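Local coordinates for inositol monophosphatase family protein (Staphylococcus aureus subsp. aureus MSSA476, PDB 4I3Y), which probably hydrolyses inositol monophosphate to inositol and phosphate, as a magnesium-dependent, lithium-inhibited phosphatase of the inositol monophosphatase family, at residues S195-V198 and A199-Q202; I247-N250 and K251-E255; F220-A223 and E224-L228; K136-R139 and G140-A143. One frame throughout, in Å; residues are numbered along the deposited sequence. Where two conformers were deposited one is given.

Interaction 1. Residues S195-V198 and A199-Q202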
# COMPACT_ATOMS: atom_id res chain seq x y z
N SER A 195 -0.96 -10.07 3.99
CA SER A 195 -0.92 -11.00 5.18
C SER A 195 0.03 -10.52 6.23
O SER A 195 -0.29 -10.52 7.43
CB SER A 195 -0.58 -12.42 4.79
OG SER A 195 -1.60 -12.88 3.92
N MET A 196 1.19 -10.04 5.79
CA MET A 196 2.18 -9.58 6.75
C MET A 196 1.70 -8.32 7.47
O MET A 196 2.09 -8.07 8.61
CB MET A 196 3.52 -9.26 6.08
CG MET A 196 4.35 -10.47 5.68
SD MET A 196 4.64 -11.70 7.03
CE MET A 196 3.50 -12.96 6.44
N ARG A 197 0.88 -7.49 6.81
CA ARG A 197 0.29 -6.33 7.56
C ARG A 197 -0.60 -6.85 8.72
O ARG A 197 -0.66 -6.24 9.78
CB ARG A 197 -0.48 -5.45 6.63
CG ARG A 197 0.41 -4.93 5.50
CD ARG A 197 0.35 -3.41 5.51
NE ARG A 197 1.20 -2.87 4.47
CZ ARG A 197 1.21 -1.58 4.13
NH1 ARG A 197 0.47 -0.67 4.76
NH2 ARG A 197 1.98 -1.21 3.16
N VAL A 198 -1.22 -8.02 8.54
CA VAL A 198 -2.04 -8.60 9.65
C VAL A 198 -1.07 -9.07 10.75
O VAL A 198 -1.26 -8.75 11.94
CB VAL A 198 -2.97 -9.73 9.15
CG1 VAL A 198 -3.71 -10.40 10.33
CG2 VAL A 198 -4.00 -9.19 8.14
N ALA A 199 0.03 -9.71 10.34
CA ALA A 199 0.98 -10.34 11.30
C ALA A 199 1.63 -9.27 12.15
O ALA A 199 1.87 -9.48 13.32
CB ALA A 199 2.04 -11.14 10.56
N LYS A 200 1.86 -8.10 11.53
CA LYS A 200 2.49 -6.95 12.16
C LYS A 200 1.48 -6.26 13.07
O LYS A 200 1.89 -5.54 13.98
CB LYS A 200 2.97 -5.95 11.07
CG LYS A 200 4.27 -6.35 10.37
CD LYS A 200 4.73 -5.30 9.35
CE LYS A 200 4.22 -5.61 7.94
NZ LYS A 200 4.38 -4.55 6.87
N GLY A 201 0.18 -6.48 12.83
CA GLY A 201 -0.87 -5.79 13.59
C GLY A 201 -1.32 -4.43 13.02
O GLY A 201 -2.06 -3.70 13.68
N GLN A 202 -0.87 -4.11 11.77
CA GLN A 202 -1.30 -2.93 10.96
C GLN A 202 -2.72 -3.10 10.34
O GLN A 202 -3.47 -2.13 10.29
CB GLN A 202 -0.29 -2.68 9.78
CG GLN A 202 1.15 -2.54 10.29
CD GLN A 202 2.10 -2.51 9.11
OE1 GLN A 202 2.19 -3.51 8.38
NE2 GLN A 202 2.78 -1.39 8.89

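Interaction 2. Residues I247-N250 and K251-E255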
# COMPACT_ATOMS: atom_id res chain seq x y z
N ILE A 247 -9.04 -16.56 5.25
CA ILE A 247 -8.81 -15.36 5.98
C ILE A 247 -7.54 -15.54 6.84
O ILE A 247 -7.31 -16.60 7.38
CB ILE A 247 -10.02 -15.02 6.91
CG1 ILE A 247 -9.70 -13.78 7.75
CG2 ILE A 247 -10.37 -16.24 7.80
CD1 ILE A 247 -10.92 -13.09 8.40
N ILE A 248 -6.67 -14.55 6.87
CA ILE A 248 -5.70 -14.43 7.99
C ILE A 248 -6.13 -13.23 8.86
O ILE A 248 -6.39 -12.14 8.32
CB ILE A 248 -4.24 -14.34 7.52
CG1 ILE A 248 -3.30 -14.33 8.75
CG2 ILE A 248 -4.05 -13.17 6.52
CD1 ILE A 248 -1.87 -14.56 8.32
N SER A 249 -6.26 -13.42 10.18
CA SER A 249 -6.86 -12.39 11.03
C SER A 249 -6.27 -12.32 12.40
O SER A 249 -5.83 -13.33 12.99
CB SER A 249 -8.38 -12.64 11.17
OG SER A 249 -8.95 -11.90 12.23
N ASN A 250 -6.21 -11.12 12.93
CA ASN A 250 -6.06 -10.93 14.37
C ASN A 250 -7.10 -11.81 15.14
O ASN A 250 -8.23 -11.96 14.68
CB ASN A 250 -6.30 -9.45 14.68
CG ASN A 250 -5.86 -9.07 16.08
OD1 ASN A 250 -6.55 -9.37 17.07
ND2 ASN A 250 -4.72 -8.35 16.17
N LYS A 251 -6.75 -12.33 16.35
CA LYS A 251 -7.68 -13.19 17.11
C LYS A 251 -8.98 -12.42 17.48
O LYS A 251 -10.04 -13.00 17.47
CB LYS A 251 -7.04 -13.71 18.38
CG LYS A 251 -6.70 -12.62 19.40
CD LYS A 251 -5.70 -13.17 20.43
CE LYS A 251 -5.50 -12.16 21.54
NZ LYS A 251 -4.43 -12.60 22.47
N ALA A 252 -8.91 -11.11 17.73
CA ALA A 252 -10.06 -10.42 18.26
C ALA A 252 -11.11 -10.00 17.21
O ALA A 252 -12.19 -9.53 17.57
CB ALA A 252 -9.63 -9.24 19.12
N CYS A 253 -10.85 -10.19 15.93
CA CYS A 253 -11.84 -9.78 14.89
C CYS A 253 -12.17 -10.90 13.89
O CYS A 253 -13.02 -10.76 12.99
CB CYS A 253 -11.38 -8.50 14.16
SG CYS A 253 -9.78 -8.63 13.31
N HIS A 254 -11.55 -12.05 14.09
CA HIS A 254 -11.73 -13.19 13.18
C HIS A 254 -13.22 -13.61 13.06
O HIS A 254 -13.81 -13.67 11.95
CB HIS A 254 -10.86 -14.34 13.68
CG HIS A 254 -11.09 -15.67 13.01
ND1 HIS A 254 -10.73 -15.91 11.71
CD2 HIS A 254 -11.57 -16.83 13.50
CE1 HIS A 254 -10.98 -17.17 11.41
NE2 HIS A 254 -11.50 -17.75 12.48
N GLU A 255 -13.84 -13.82 14.21
CA GLU A 255 -15.22 -14.33 14.19
C GLU A 255 -16.15 -13.27 13.58
O GLU A 255 -17.03 -13.61 12.80
CB GLU A 255 -15.65 -14.74 15.61
CG GLU A 255 -16.47 -16.04 15.64
CD GLU A 255 -17.44 -16.11 16.85
OE1 GLU A 255 -17.47 -15.16 17.68
OE2 GLU A 255 -18.19 -17.10 16.97

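Interaction 3. Residues F220-A223 and E224-L228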
# COMPACT_ATOMS: atom_id res chain seq x y z
N PHE A 220 0.84 -19.94 7.02
CA PHE A 220 0.51 -20.92 8.08
C PHE A 220 1.43 -20.80 9.25
O PHE A 220 0.98 -20.73 10.39
CB PHE A 220 0.60 -22.37 7.59
CG PHE A 220 -0.51 -22.77 6.62
CD1 PHE A 220 -1.74 -23.20 7.09
CD2 PHE A 220 -0.28 -22.74 5.23
CE1 PHE A 220 -2.74 -23.56 6.17
CE2 PHE A 220 -1.26 -23.09 4.34
CZ PHE A 220 -2.51 -23.48 4.81
N LEU A 221 2.74 -20.82 9.01
CA LEU A 221 3.65 -20.84 10.17
C LEU A 221 3.69 -19.48 10.86
O LEU A 221 3.79 -19.41 12.12
CB LEU A 221 5.05 -21.31 9.72
CG LEU A 221 6.10 -21.43 10.80
CD1 LEU A 221 5.60 -22.41 11.83
CD2 LEU A 221 7.44 -21.90 10.20
N PHE A 222 3.56 -18.39 10.07
CA PHE A 222 3.43 -17.07 10.69
C PHE A 222 2.24 -17.02 11.63
O PHE A 222 2.34 -16.45 12.71
CB PHE A 222 3.38 -15.95 9.64
CG PHE A 222 4.73 -15.64 8.98
CD1 PHE A 222 5.62 -14.74 9.57
CD2 PHE A 222 5.07 -16.21 7.77
CE1 PHE A 222 6.87 -14.49 8.99
CE2 PHE A 222 6.31 -15.95 7.17
CZ PHE A 222 7.19 -15.07 7.76
N ALA A 223 1.10 -17.58 11.20
CA ALA A 223 -0.15 -17.49 11.97
C ALA A 223 0.00 -18.32 13.26
O ALA A 223 -0.32 -17.84 14.35
CB ALA A 223 -1.34 -18.00 11.13
N GLU A 224 0.60 -19.51 13.15
CA GLU A 224 0.86 -20.30 14.35
C GLU A 224 1.80 -19.58 15.35
O GLU A 224 1.48 -19.45 16.53
CB GLU A 224 1.50 -21.63 13.93
CG GLU A 224 1.86 -22.53 15.10
CD GLU A 224 2.11 -23.95 14.65
OE1 GLU A 224 2.06 -24.23 13.45
OE2 GLU A 224 2.38 -24.78 15.53
N LEU A 225 2.93 -19.04 14.87
CA LEU A 225 3.94 -18.54 15.80
C LEU A 225 3.52 -17.19 16.40
O LEU A 225 3.96 -16.83 17.49
CB LEU A 225 5.31 -18.43 15.12
CG LEU A 225 5.93 -19.76 14.61
CD1 LEU A 225 7.37 -19.51 14.27
CD2 LEU A 225 5.75 -20.93 15.62
N LEU A 226 2.69 -16.44 15.69
CA LEU A 226 2.26 -15.12 16.16
C LEU A 226 0.80 -15.11 16.66
O LEU A 226 0.22 -14.05 16.83
CB LEU A 226 2.45 -14.08 15.03
CG LEU A 226 3.91 -13.89 14.59
CD1 LEU A 226 4.03 -13.24 13.20
CD2 LEU A 226 4.72 -13.15 15.65
N ASN A 227 0.19 -16.30 16.85
CA ASN A 227 -1.16 -16.38 17.43
C ASN A 227 -2.24 -15.68 16.59
O ASN A 227 -3.14 -14.98 17.13
CB ASN A 227 -1.18 -15.88 18.89
CG ASN A 227 -2.38 -16.44 19.67
OD1 ASN A 227 -2.96 -17.44 19.24
ND2 ASN A 227 -2.80 -15.76 20.77
N LEU A 228 -2.15 -15.85 15.26
CA LEU A 228 -3.17 -15.29 14.33
C LEU A 228 -4.13 -16.38 14.00
O LEU A 228 -3.73 -17.53 14.07
CB LEU A 228 -2.50 -14.85 13.01
CG LEU A 228 -1.28 -13.90 13.13
CD1 LEU A 228 -0.71 -13.58 11.76
CD2 LEU A 228 -1.61 -12.62 13.91

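Interaction 4. Residues K136-R139 and G140-A143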
# COMPACT_ATOMS: atom_id res chain seq x y z
N LYS A 136 10.60 -13.86 7.88
CA LYS A 136 10.78 -15.32 7.96
C LYS A 136 10.21 -15.86 9.25
O LYS A 136 10.14 -15.13 10.25
CB LYS A 136 12.26 -15.70 7.82
CG LYS A 136 13.13 -15.24 9.00
CD LYS A 136 14.57 -15.74 8.80
CE LYS A 136 15.42 -15.48 10.07
NZ LYS A 136 16.80 -15.99 9.79
N ALA A 137 9.78 -17.12 9.19
CA ALA A 137 9.27 -17.86 10.33
C ALA A 137 10.03 -19.20 10.41
O ALA A 137 10.19 -19.90 9.39
CB ALA A 137 7.80 -18.09 10.16
N ILE A 138 10.53 -19.52 11.62
CA ILE A 138 11.29 -20.75 11.87
C ILE A 138 10.78 -21.44 13.10
O ILE A 138 10.81 -20.85 14.19
CB ILE A 138 12.79 -20.49 12.12
CG1 ILE A 138 13.44 -19.91 10.87
CG2 ILE A 138 13.48 -21.79 12.64
CD1 ILE A 138 13.80 -18.48 11.05
N ARG A 139 10.28 -22.67 12.92
CA ARG A 139 9.65 -23.42 14.02
C ARG A 139 10.69 -23.61 15.12
O ARG A 139 11.75 -24.11 14.84
CB ARG A 139 9.15 -24.76 13.48
CG ARG A 139 8.46 -25.74 14.43
CD ARG A 139 7.46 -26.56 13.57
NE ARG A 139 6.25 -26.39 14.31
CZ ARG A 139 5.06 -26.01 13.95
NH1 ARG A 139 4.59 -25.85 12.73
NH2 ARG A 139 4.26 -25.90 14.97
N GLY A 140 10.41 -23.16 16.33
CA GLY A 140 11.36 -23.30 17.45
C GLY A 140 12.09 -21.99 17.74
O GLY A 140 12.42 -21.72 18.88
N GLU A 141 12.32 -21.16 16.72
CA GLU A 141 13.02 -19.88 16.89
C GLU A 141 12.10 -18.65 16.94
O GLU A 141 12.33 -17.76 17.73
CB GLU A 141 13.95 -19.67 15.72
CG GLU A 141 15.43 -19.90 15.91
CD GLU A 141 16.23 -19.40 14.70
OE1 GLU A 141 16.60 -18.20 14.69
OE2 GLU A 141 16.50 -20.18 13.74
N GLY A 142 11.10 -18.57 16.04
CA GLY A 142 10.11 -17.49 15.98
C GLY A 142 10.03 -16.87 14.58
O GLY A 142 10.51 -17.45 13.58
N ALA A 143 9.42 -15.70 14.52
CA ALA A 143 9.22 -14.96 13.27
C ALA A 143 10.00 -13.68 13.31
O ALA A 143 10.09 -13.06 14.37
CB ALA A 143 7.72 -14.71 12.99

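Interaction 1. Residues S195-V198 and A199-Q202
The guanidinium of Arg-197 and the carboxamide of Gln-202 are inclined at 30°, and Gln-202 OE1 and Lys-200 NZ both lie oblique to the guanidinium. The touch itself is made lower down, where Gln-202 OE1 lies 3.4 Å from Arg-197 CD, against the aliphatic part of the arginine. In the conformer described here, one of two modelled, Lys-200 reaches the same oxygen by folding back over the last turn. Its chain bends at CG-CD (chi3 -93°), which brings CE to 3.3 Å from Met-196 O and NZ into a weak 2.9 Å hydrogen bond with Gln-202 OE1. Arg-197 NE and Lys-200 NZ lie 4.3 Å apart beside acidic groups of the second subunit, which probably balance their charges. Arg-197 forms a salt bridge with Asp-108 of that subunit, and Gln-202 NE2 donates to Glu-107 and to the backbone of Gln-105, both also of the second subunit. Beneath these side chains the helix runs out: Lys-200 N still bonds Met-196 O at 2.9 Å, whereas Gly-201 N turns to Val-198 O at 2.8 Å, arriving from above the carbonyl plane. Gln-202 N makes a weak bond to Arg-197 O, 2.9 Å long. With Gly-201 at positive phi (88°), this is a Schellman motif closing helix 191-200 at the subunit interface.

Interaction 2. Residues I247-N250 and K251-E255
Asn-250 meets Lys-251 and Ala-252 at the start of the turn, its OD1 lying 4.0 Å from Lys-251 CG. The long chain of Lys-251 runs outward to a salt bridge with Glu-152. Ala-252 supplies the firm polar link: its N-H points at Asn-250 OD1 over 3.0 Å, nearly straight at 170°, in the carbonyl plane and on a lone pair. This is an Asx turn, leading from strand 246-249 into helix 254-262. Cys-253, at the N-cap position of that helix, lays SG 3.8 Å from Asn-250 CB, and its backbone N gives a weak bond to Asn-250 O. His-254 opens the helix and adds a second weak bond from its own N to that oxygen. With CG anti to the backbone N (chi1 170°), its imidazole swings back along the strand, where Ile-247 CG2 and Ser-249 CB lie at the ring edge, near its plane; Ile-247 CG2 comes to 3.8 Å from His-254 CE1. Ser-249 OG, 3.4 Å from His-254 CB, donates a 2.6 Å hydrogen bond to Asn-250 O.

Two oxygens of Asn-250 thus gather the turn. The carbonyl takes one short bond and two weak ones, while OD1 also accepts from Leu-156 N and ND2 donates to Pro-154 O, which together fix the rotation of the amide. In contrast, His-254 ND1 is buried against Ile-247 and Ser-249 without a polar partner, so a neutral ring is the likelier state here.

Interaction 3. Residues F220-A223 and E224-L228
Leu-221 and Leu-225, one helical turn apart, make the closest meeting of branched side chains: Leu-221 CD1 rests 3.9 Å from Leu-225 CG, between its two methyls. Leu-221 owes this to its first torsion, CG standing anti to the backbone N (chi1 -178°), which turns the end of a side chain that starts out away from Leu-225 back along the helix. One residue on, Leu-226 CD1 comes to the edge of the Phe-222 ring, near its plane and 4.2 Å from CD1 of the phenylalanine. Leu-228 then folds over the helix end and sets its CB 3.8 Å from Ala-223 CB.

These positions are set by the backbone. Glu-224 N, Leu-225 N and Leu-226 N bond back to the oxygens of Phe-220, Leu-221 and Phe-222 in helical i to i+4 fashion, the bond from Leu-225 N to Leu-221 O being 2.9 Å long. Beyond Leu-226 the chain leaves the helix through Asn-227, whose phi is positive (62°). Leu-228 N reaches Ala-223 O at 2.9 Å, a bond spanning five residues, and inside it Asn-227 N makes a weak bond to Glu-224 O.

Further out, Leu-221 and Phe-222 pack on strands 120-128 and 133-138, and Leu-226 and Leu-228 on Ala-199 of helix 191-200; Glu-224 lies against Arg-139 in a pair modelled too close to be relied on. The arrangement is a Schellman-type C-cap with Asn-227 at positive phi, ending helix 219-225 and leading straight into strand 229-232 of the layered alpha/beta fold.

Interaction 4. Residues K136-R139 and G140-A143
Ile-138 and Gly-142 form an antiparallel hydrogen-bonded pair, with Ile-138 N to Gly-142 O at 2.9 Å and Gly-142 N to Ile-138 O at 3.0 Å, in a beta hairpin joining strands 133-138 and 142-145. Glu-141 N also bonds Ile-138 O, at 3.0 Å, from above the carbonyl plane, so Glu-141 and Gly-142 both face Ile-138 in a classic beta bulge. Two N-H groups therefore grip one carbonyl oxygen. The chain reverses through a type II turn with Gly-140 in third place, at phi 102°, and Gly-142 follows at phi 127° in the bulge.

On one face of the hairpin Ile-138 and Glu-141 run alongside each other. The carboxylate end of Glu-141 passes the isoleucine branch, with OE2 3.6 Å from Ile-138 CG2. The other face carries the small Ala-137 and Ala-143, a non-hydrogen-bonded pair whose CB atoms are 4.4 Å apart, and Phe-222 of helix 219-225 packs over both. Outside the hairpin, Lys-136 forms a salt bridge with Asp-16, and Arg-139 NH1 donates to Pro-121 O. Beyond the bulge, close CA-H...O contacts line the strands, among them Ala-143 CA to Lys-136 O at 3.2 Å.

In the fold
The four contacts form a chain across the fold. Interactions 1, 2 and 3 meet one another, with Leu-228 of 220-228 touching both Ala-199 and Ile-248, while interaction 4 touches interaction 3 alone, where Phe-222 and Leu-221 pack on the hairpin. Interaction 1 is mostly buried and the others partly so. Interactions 1 and 3 both end helices through a residue at positive phi, glycine in the first and asparagine in the other; the first sends polar groups to the second subunit, the other sets Leu-226 and Leu-228 inward. Interaction 2 starts a helix from the five-stranded sheet by asparagine bonding; interaction 4 reverses the chain between two strands of the seven-stranded sheet by backbone bonds.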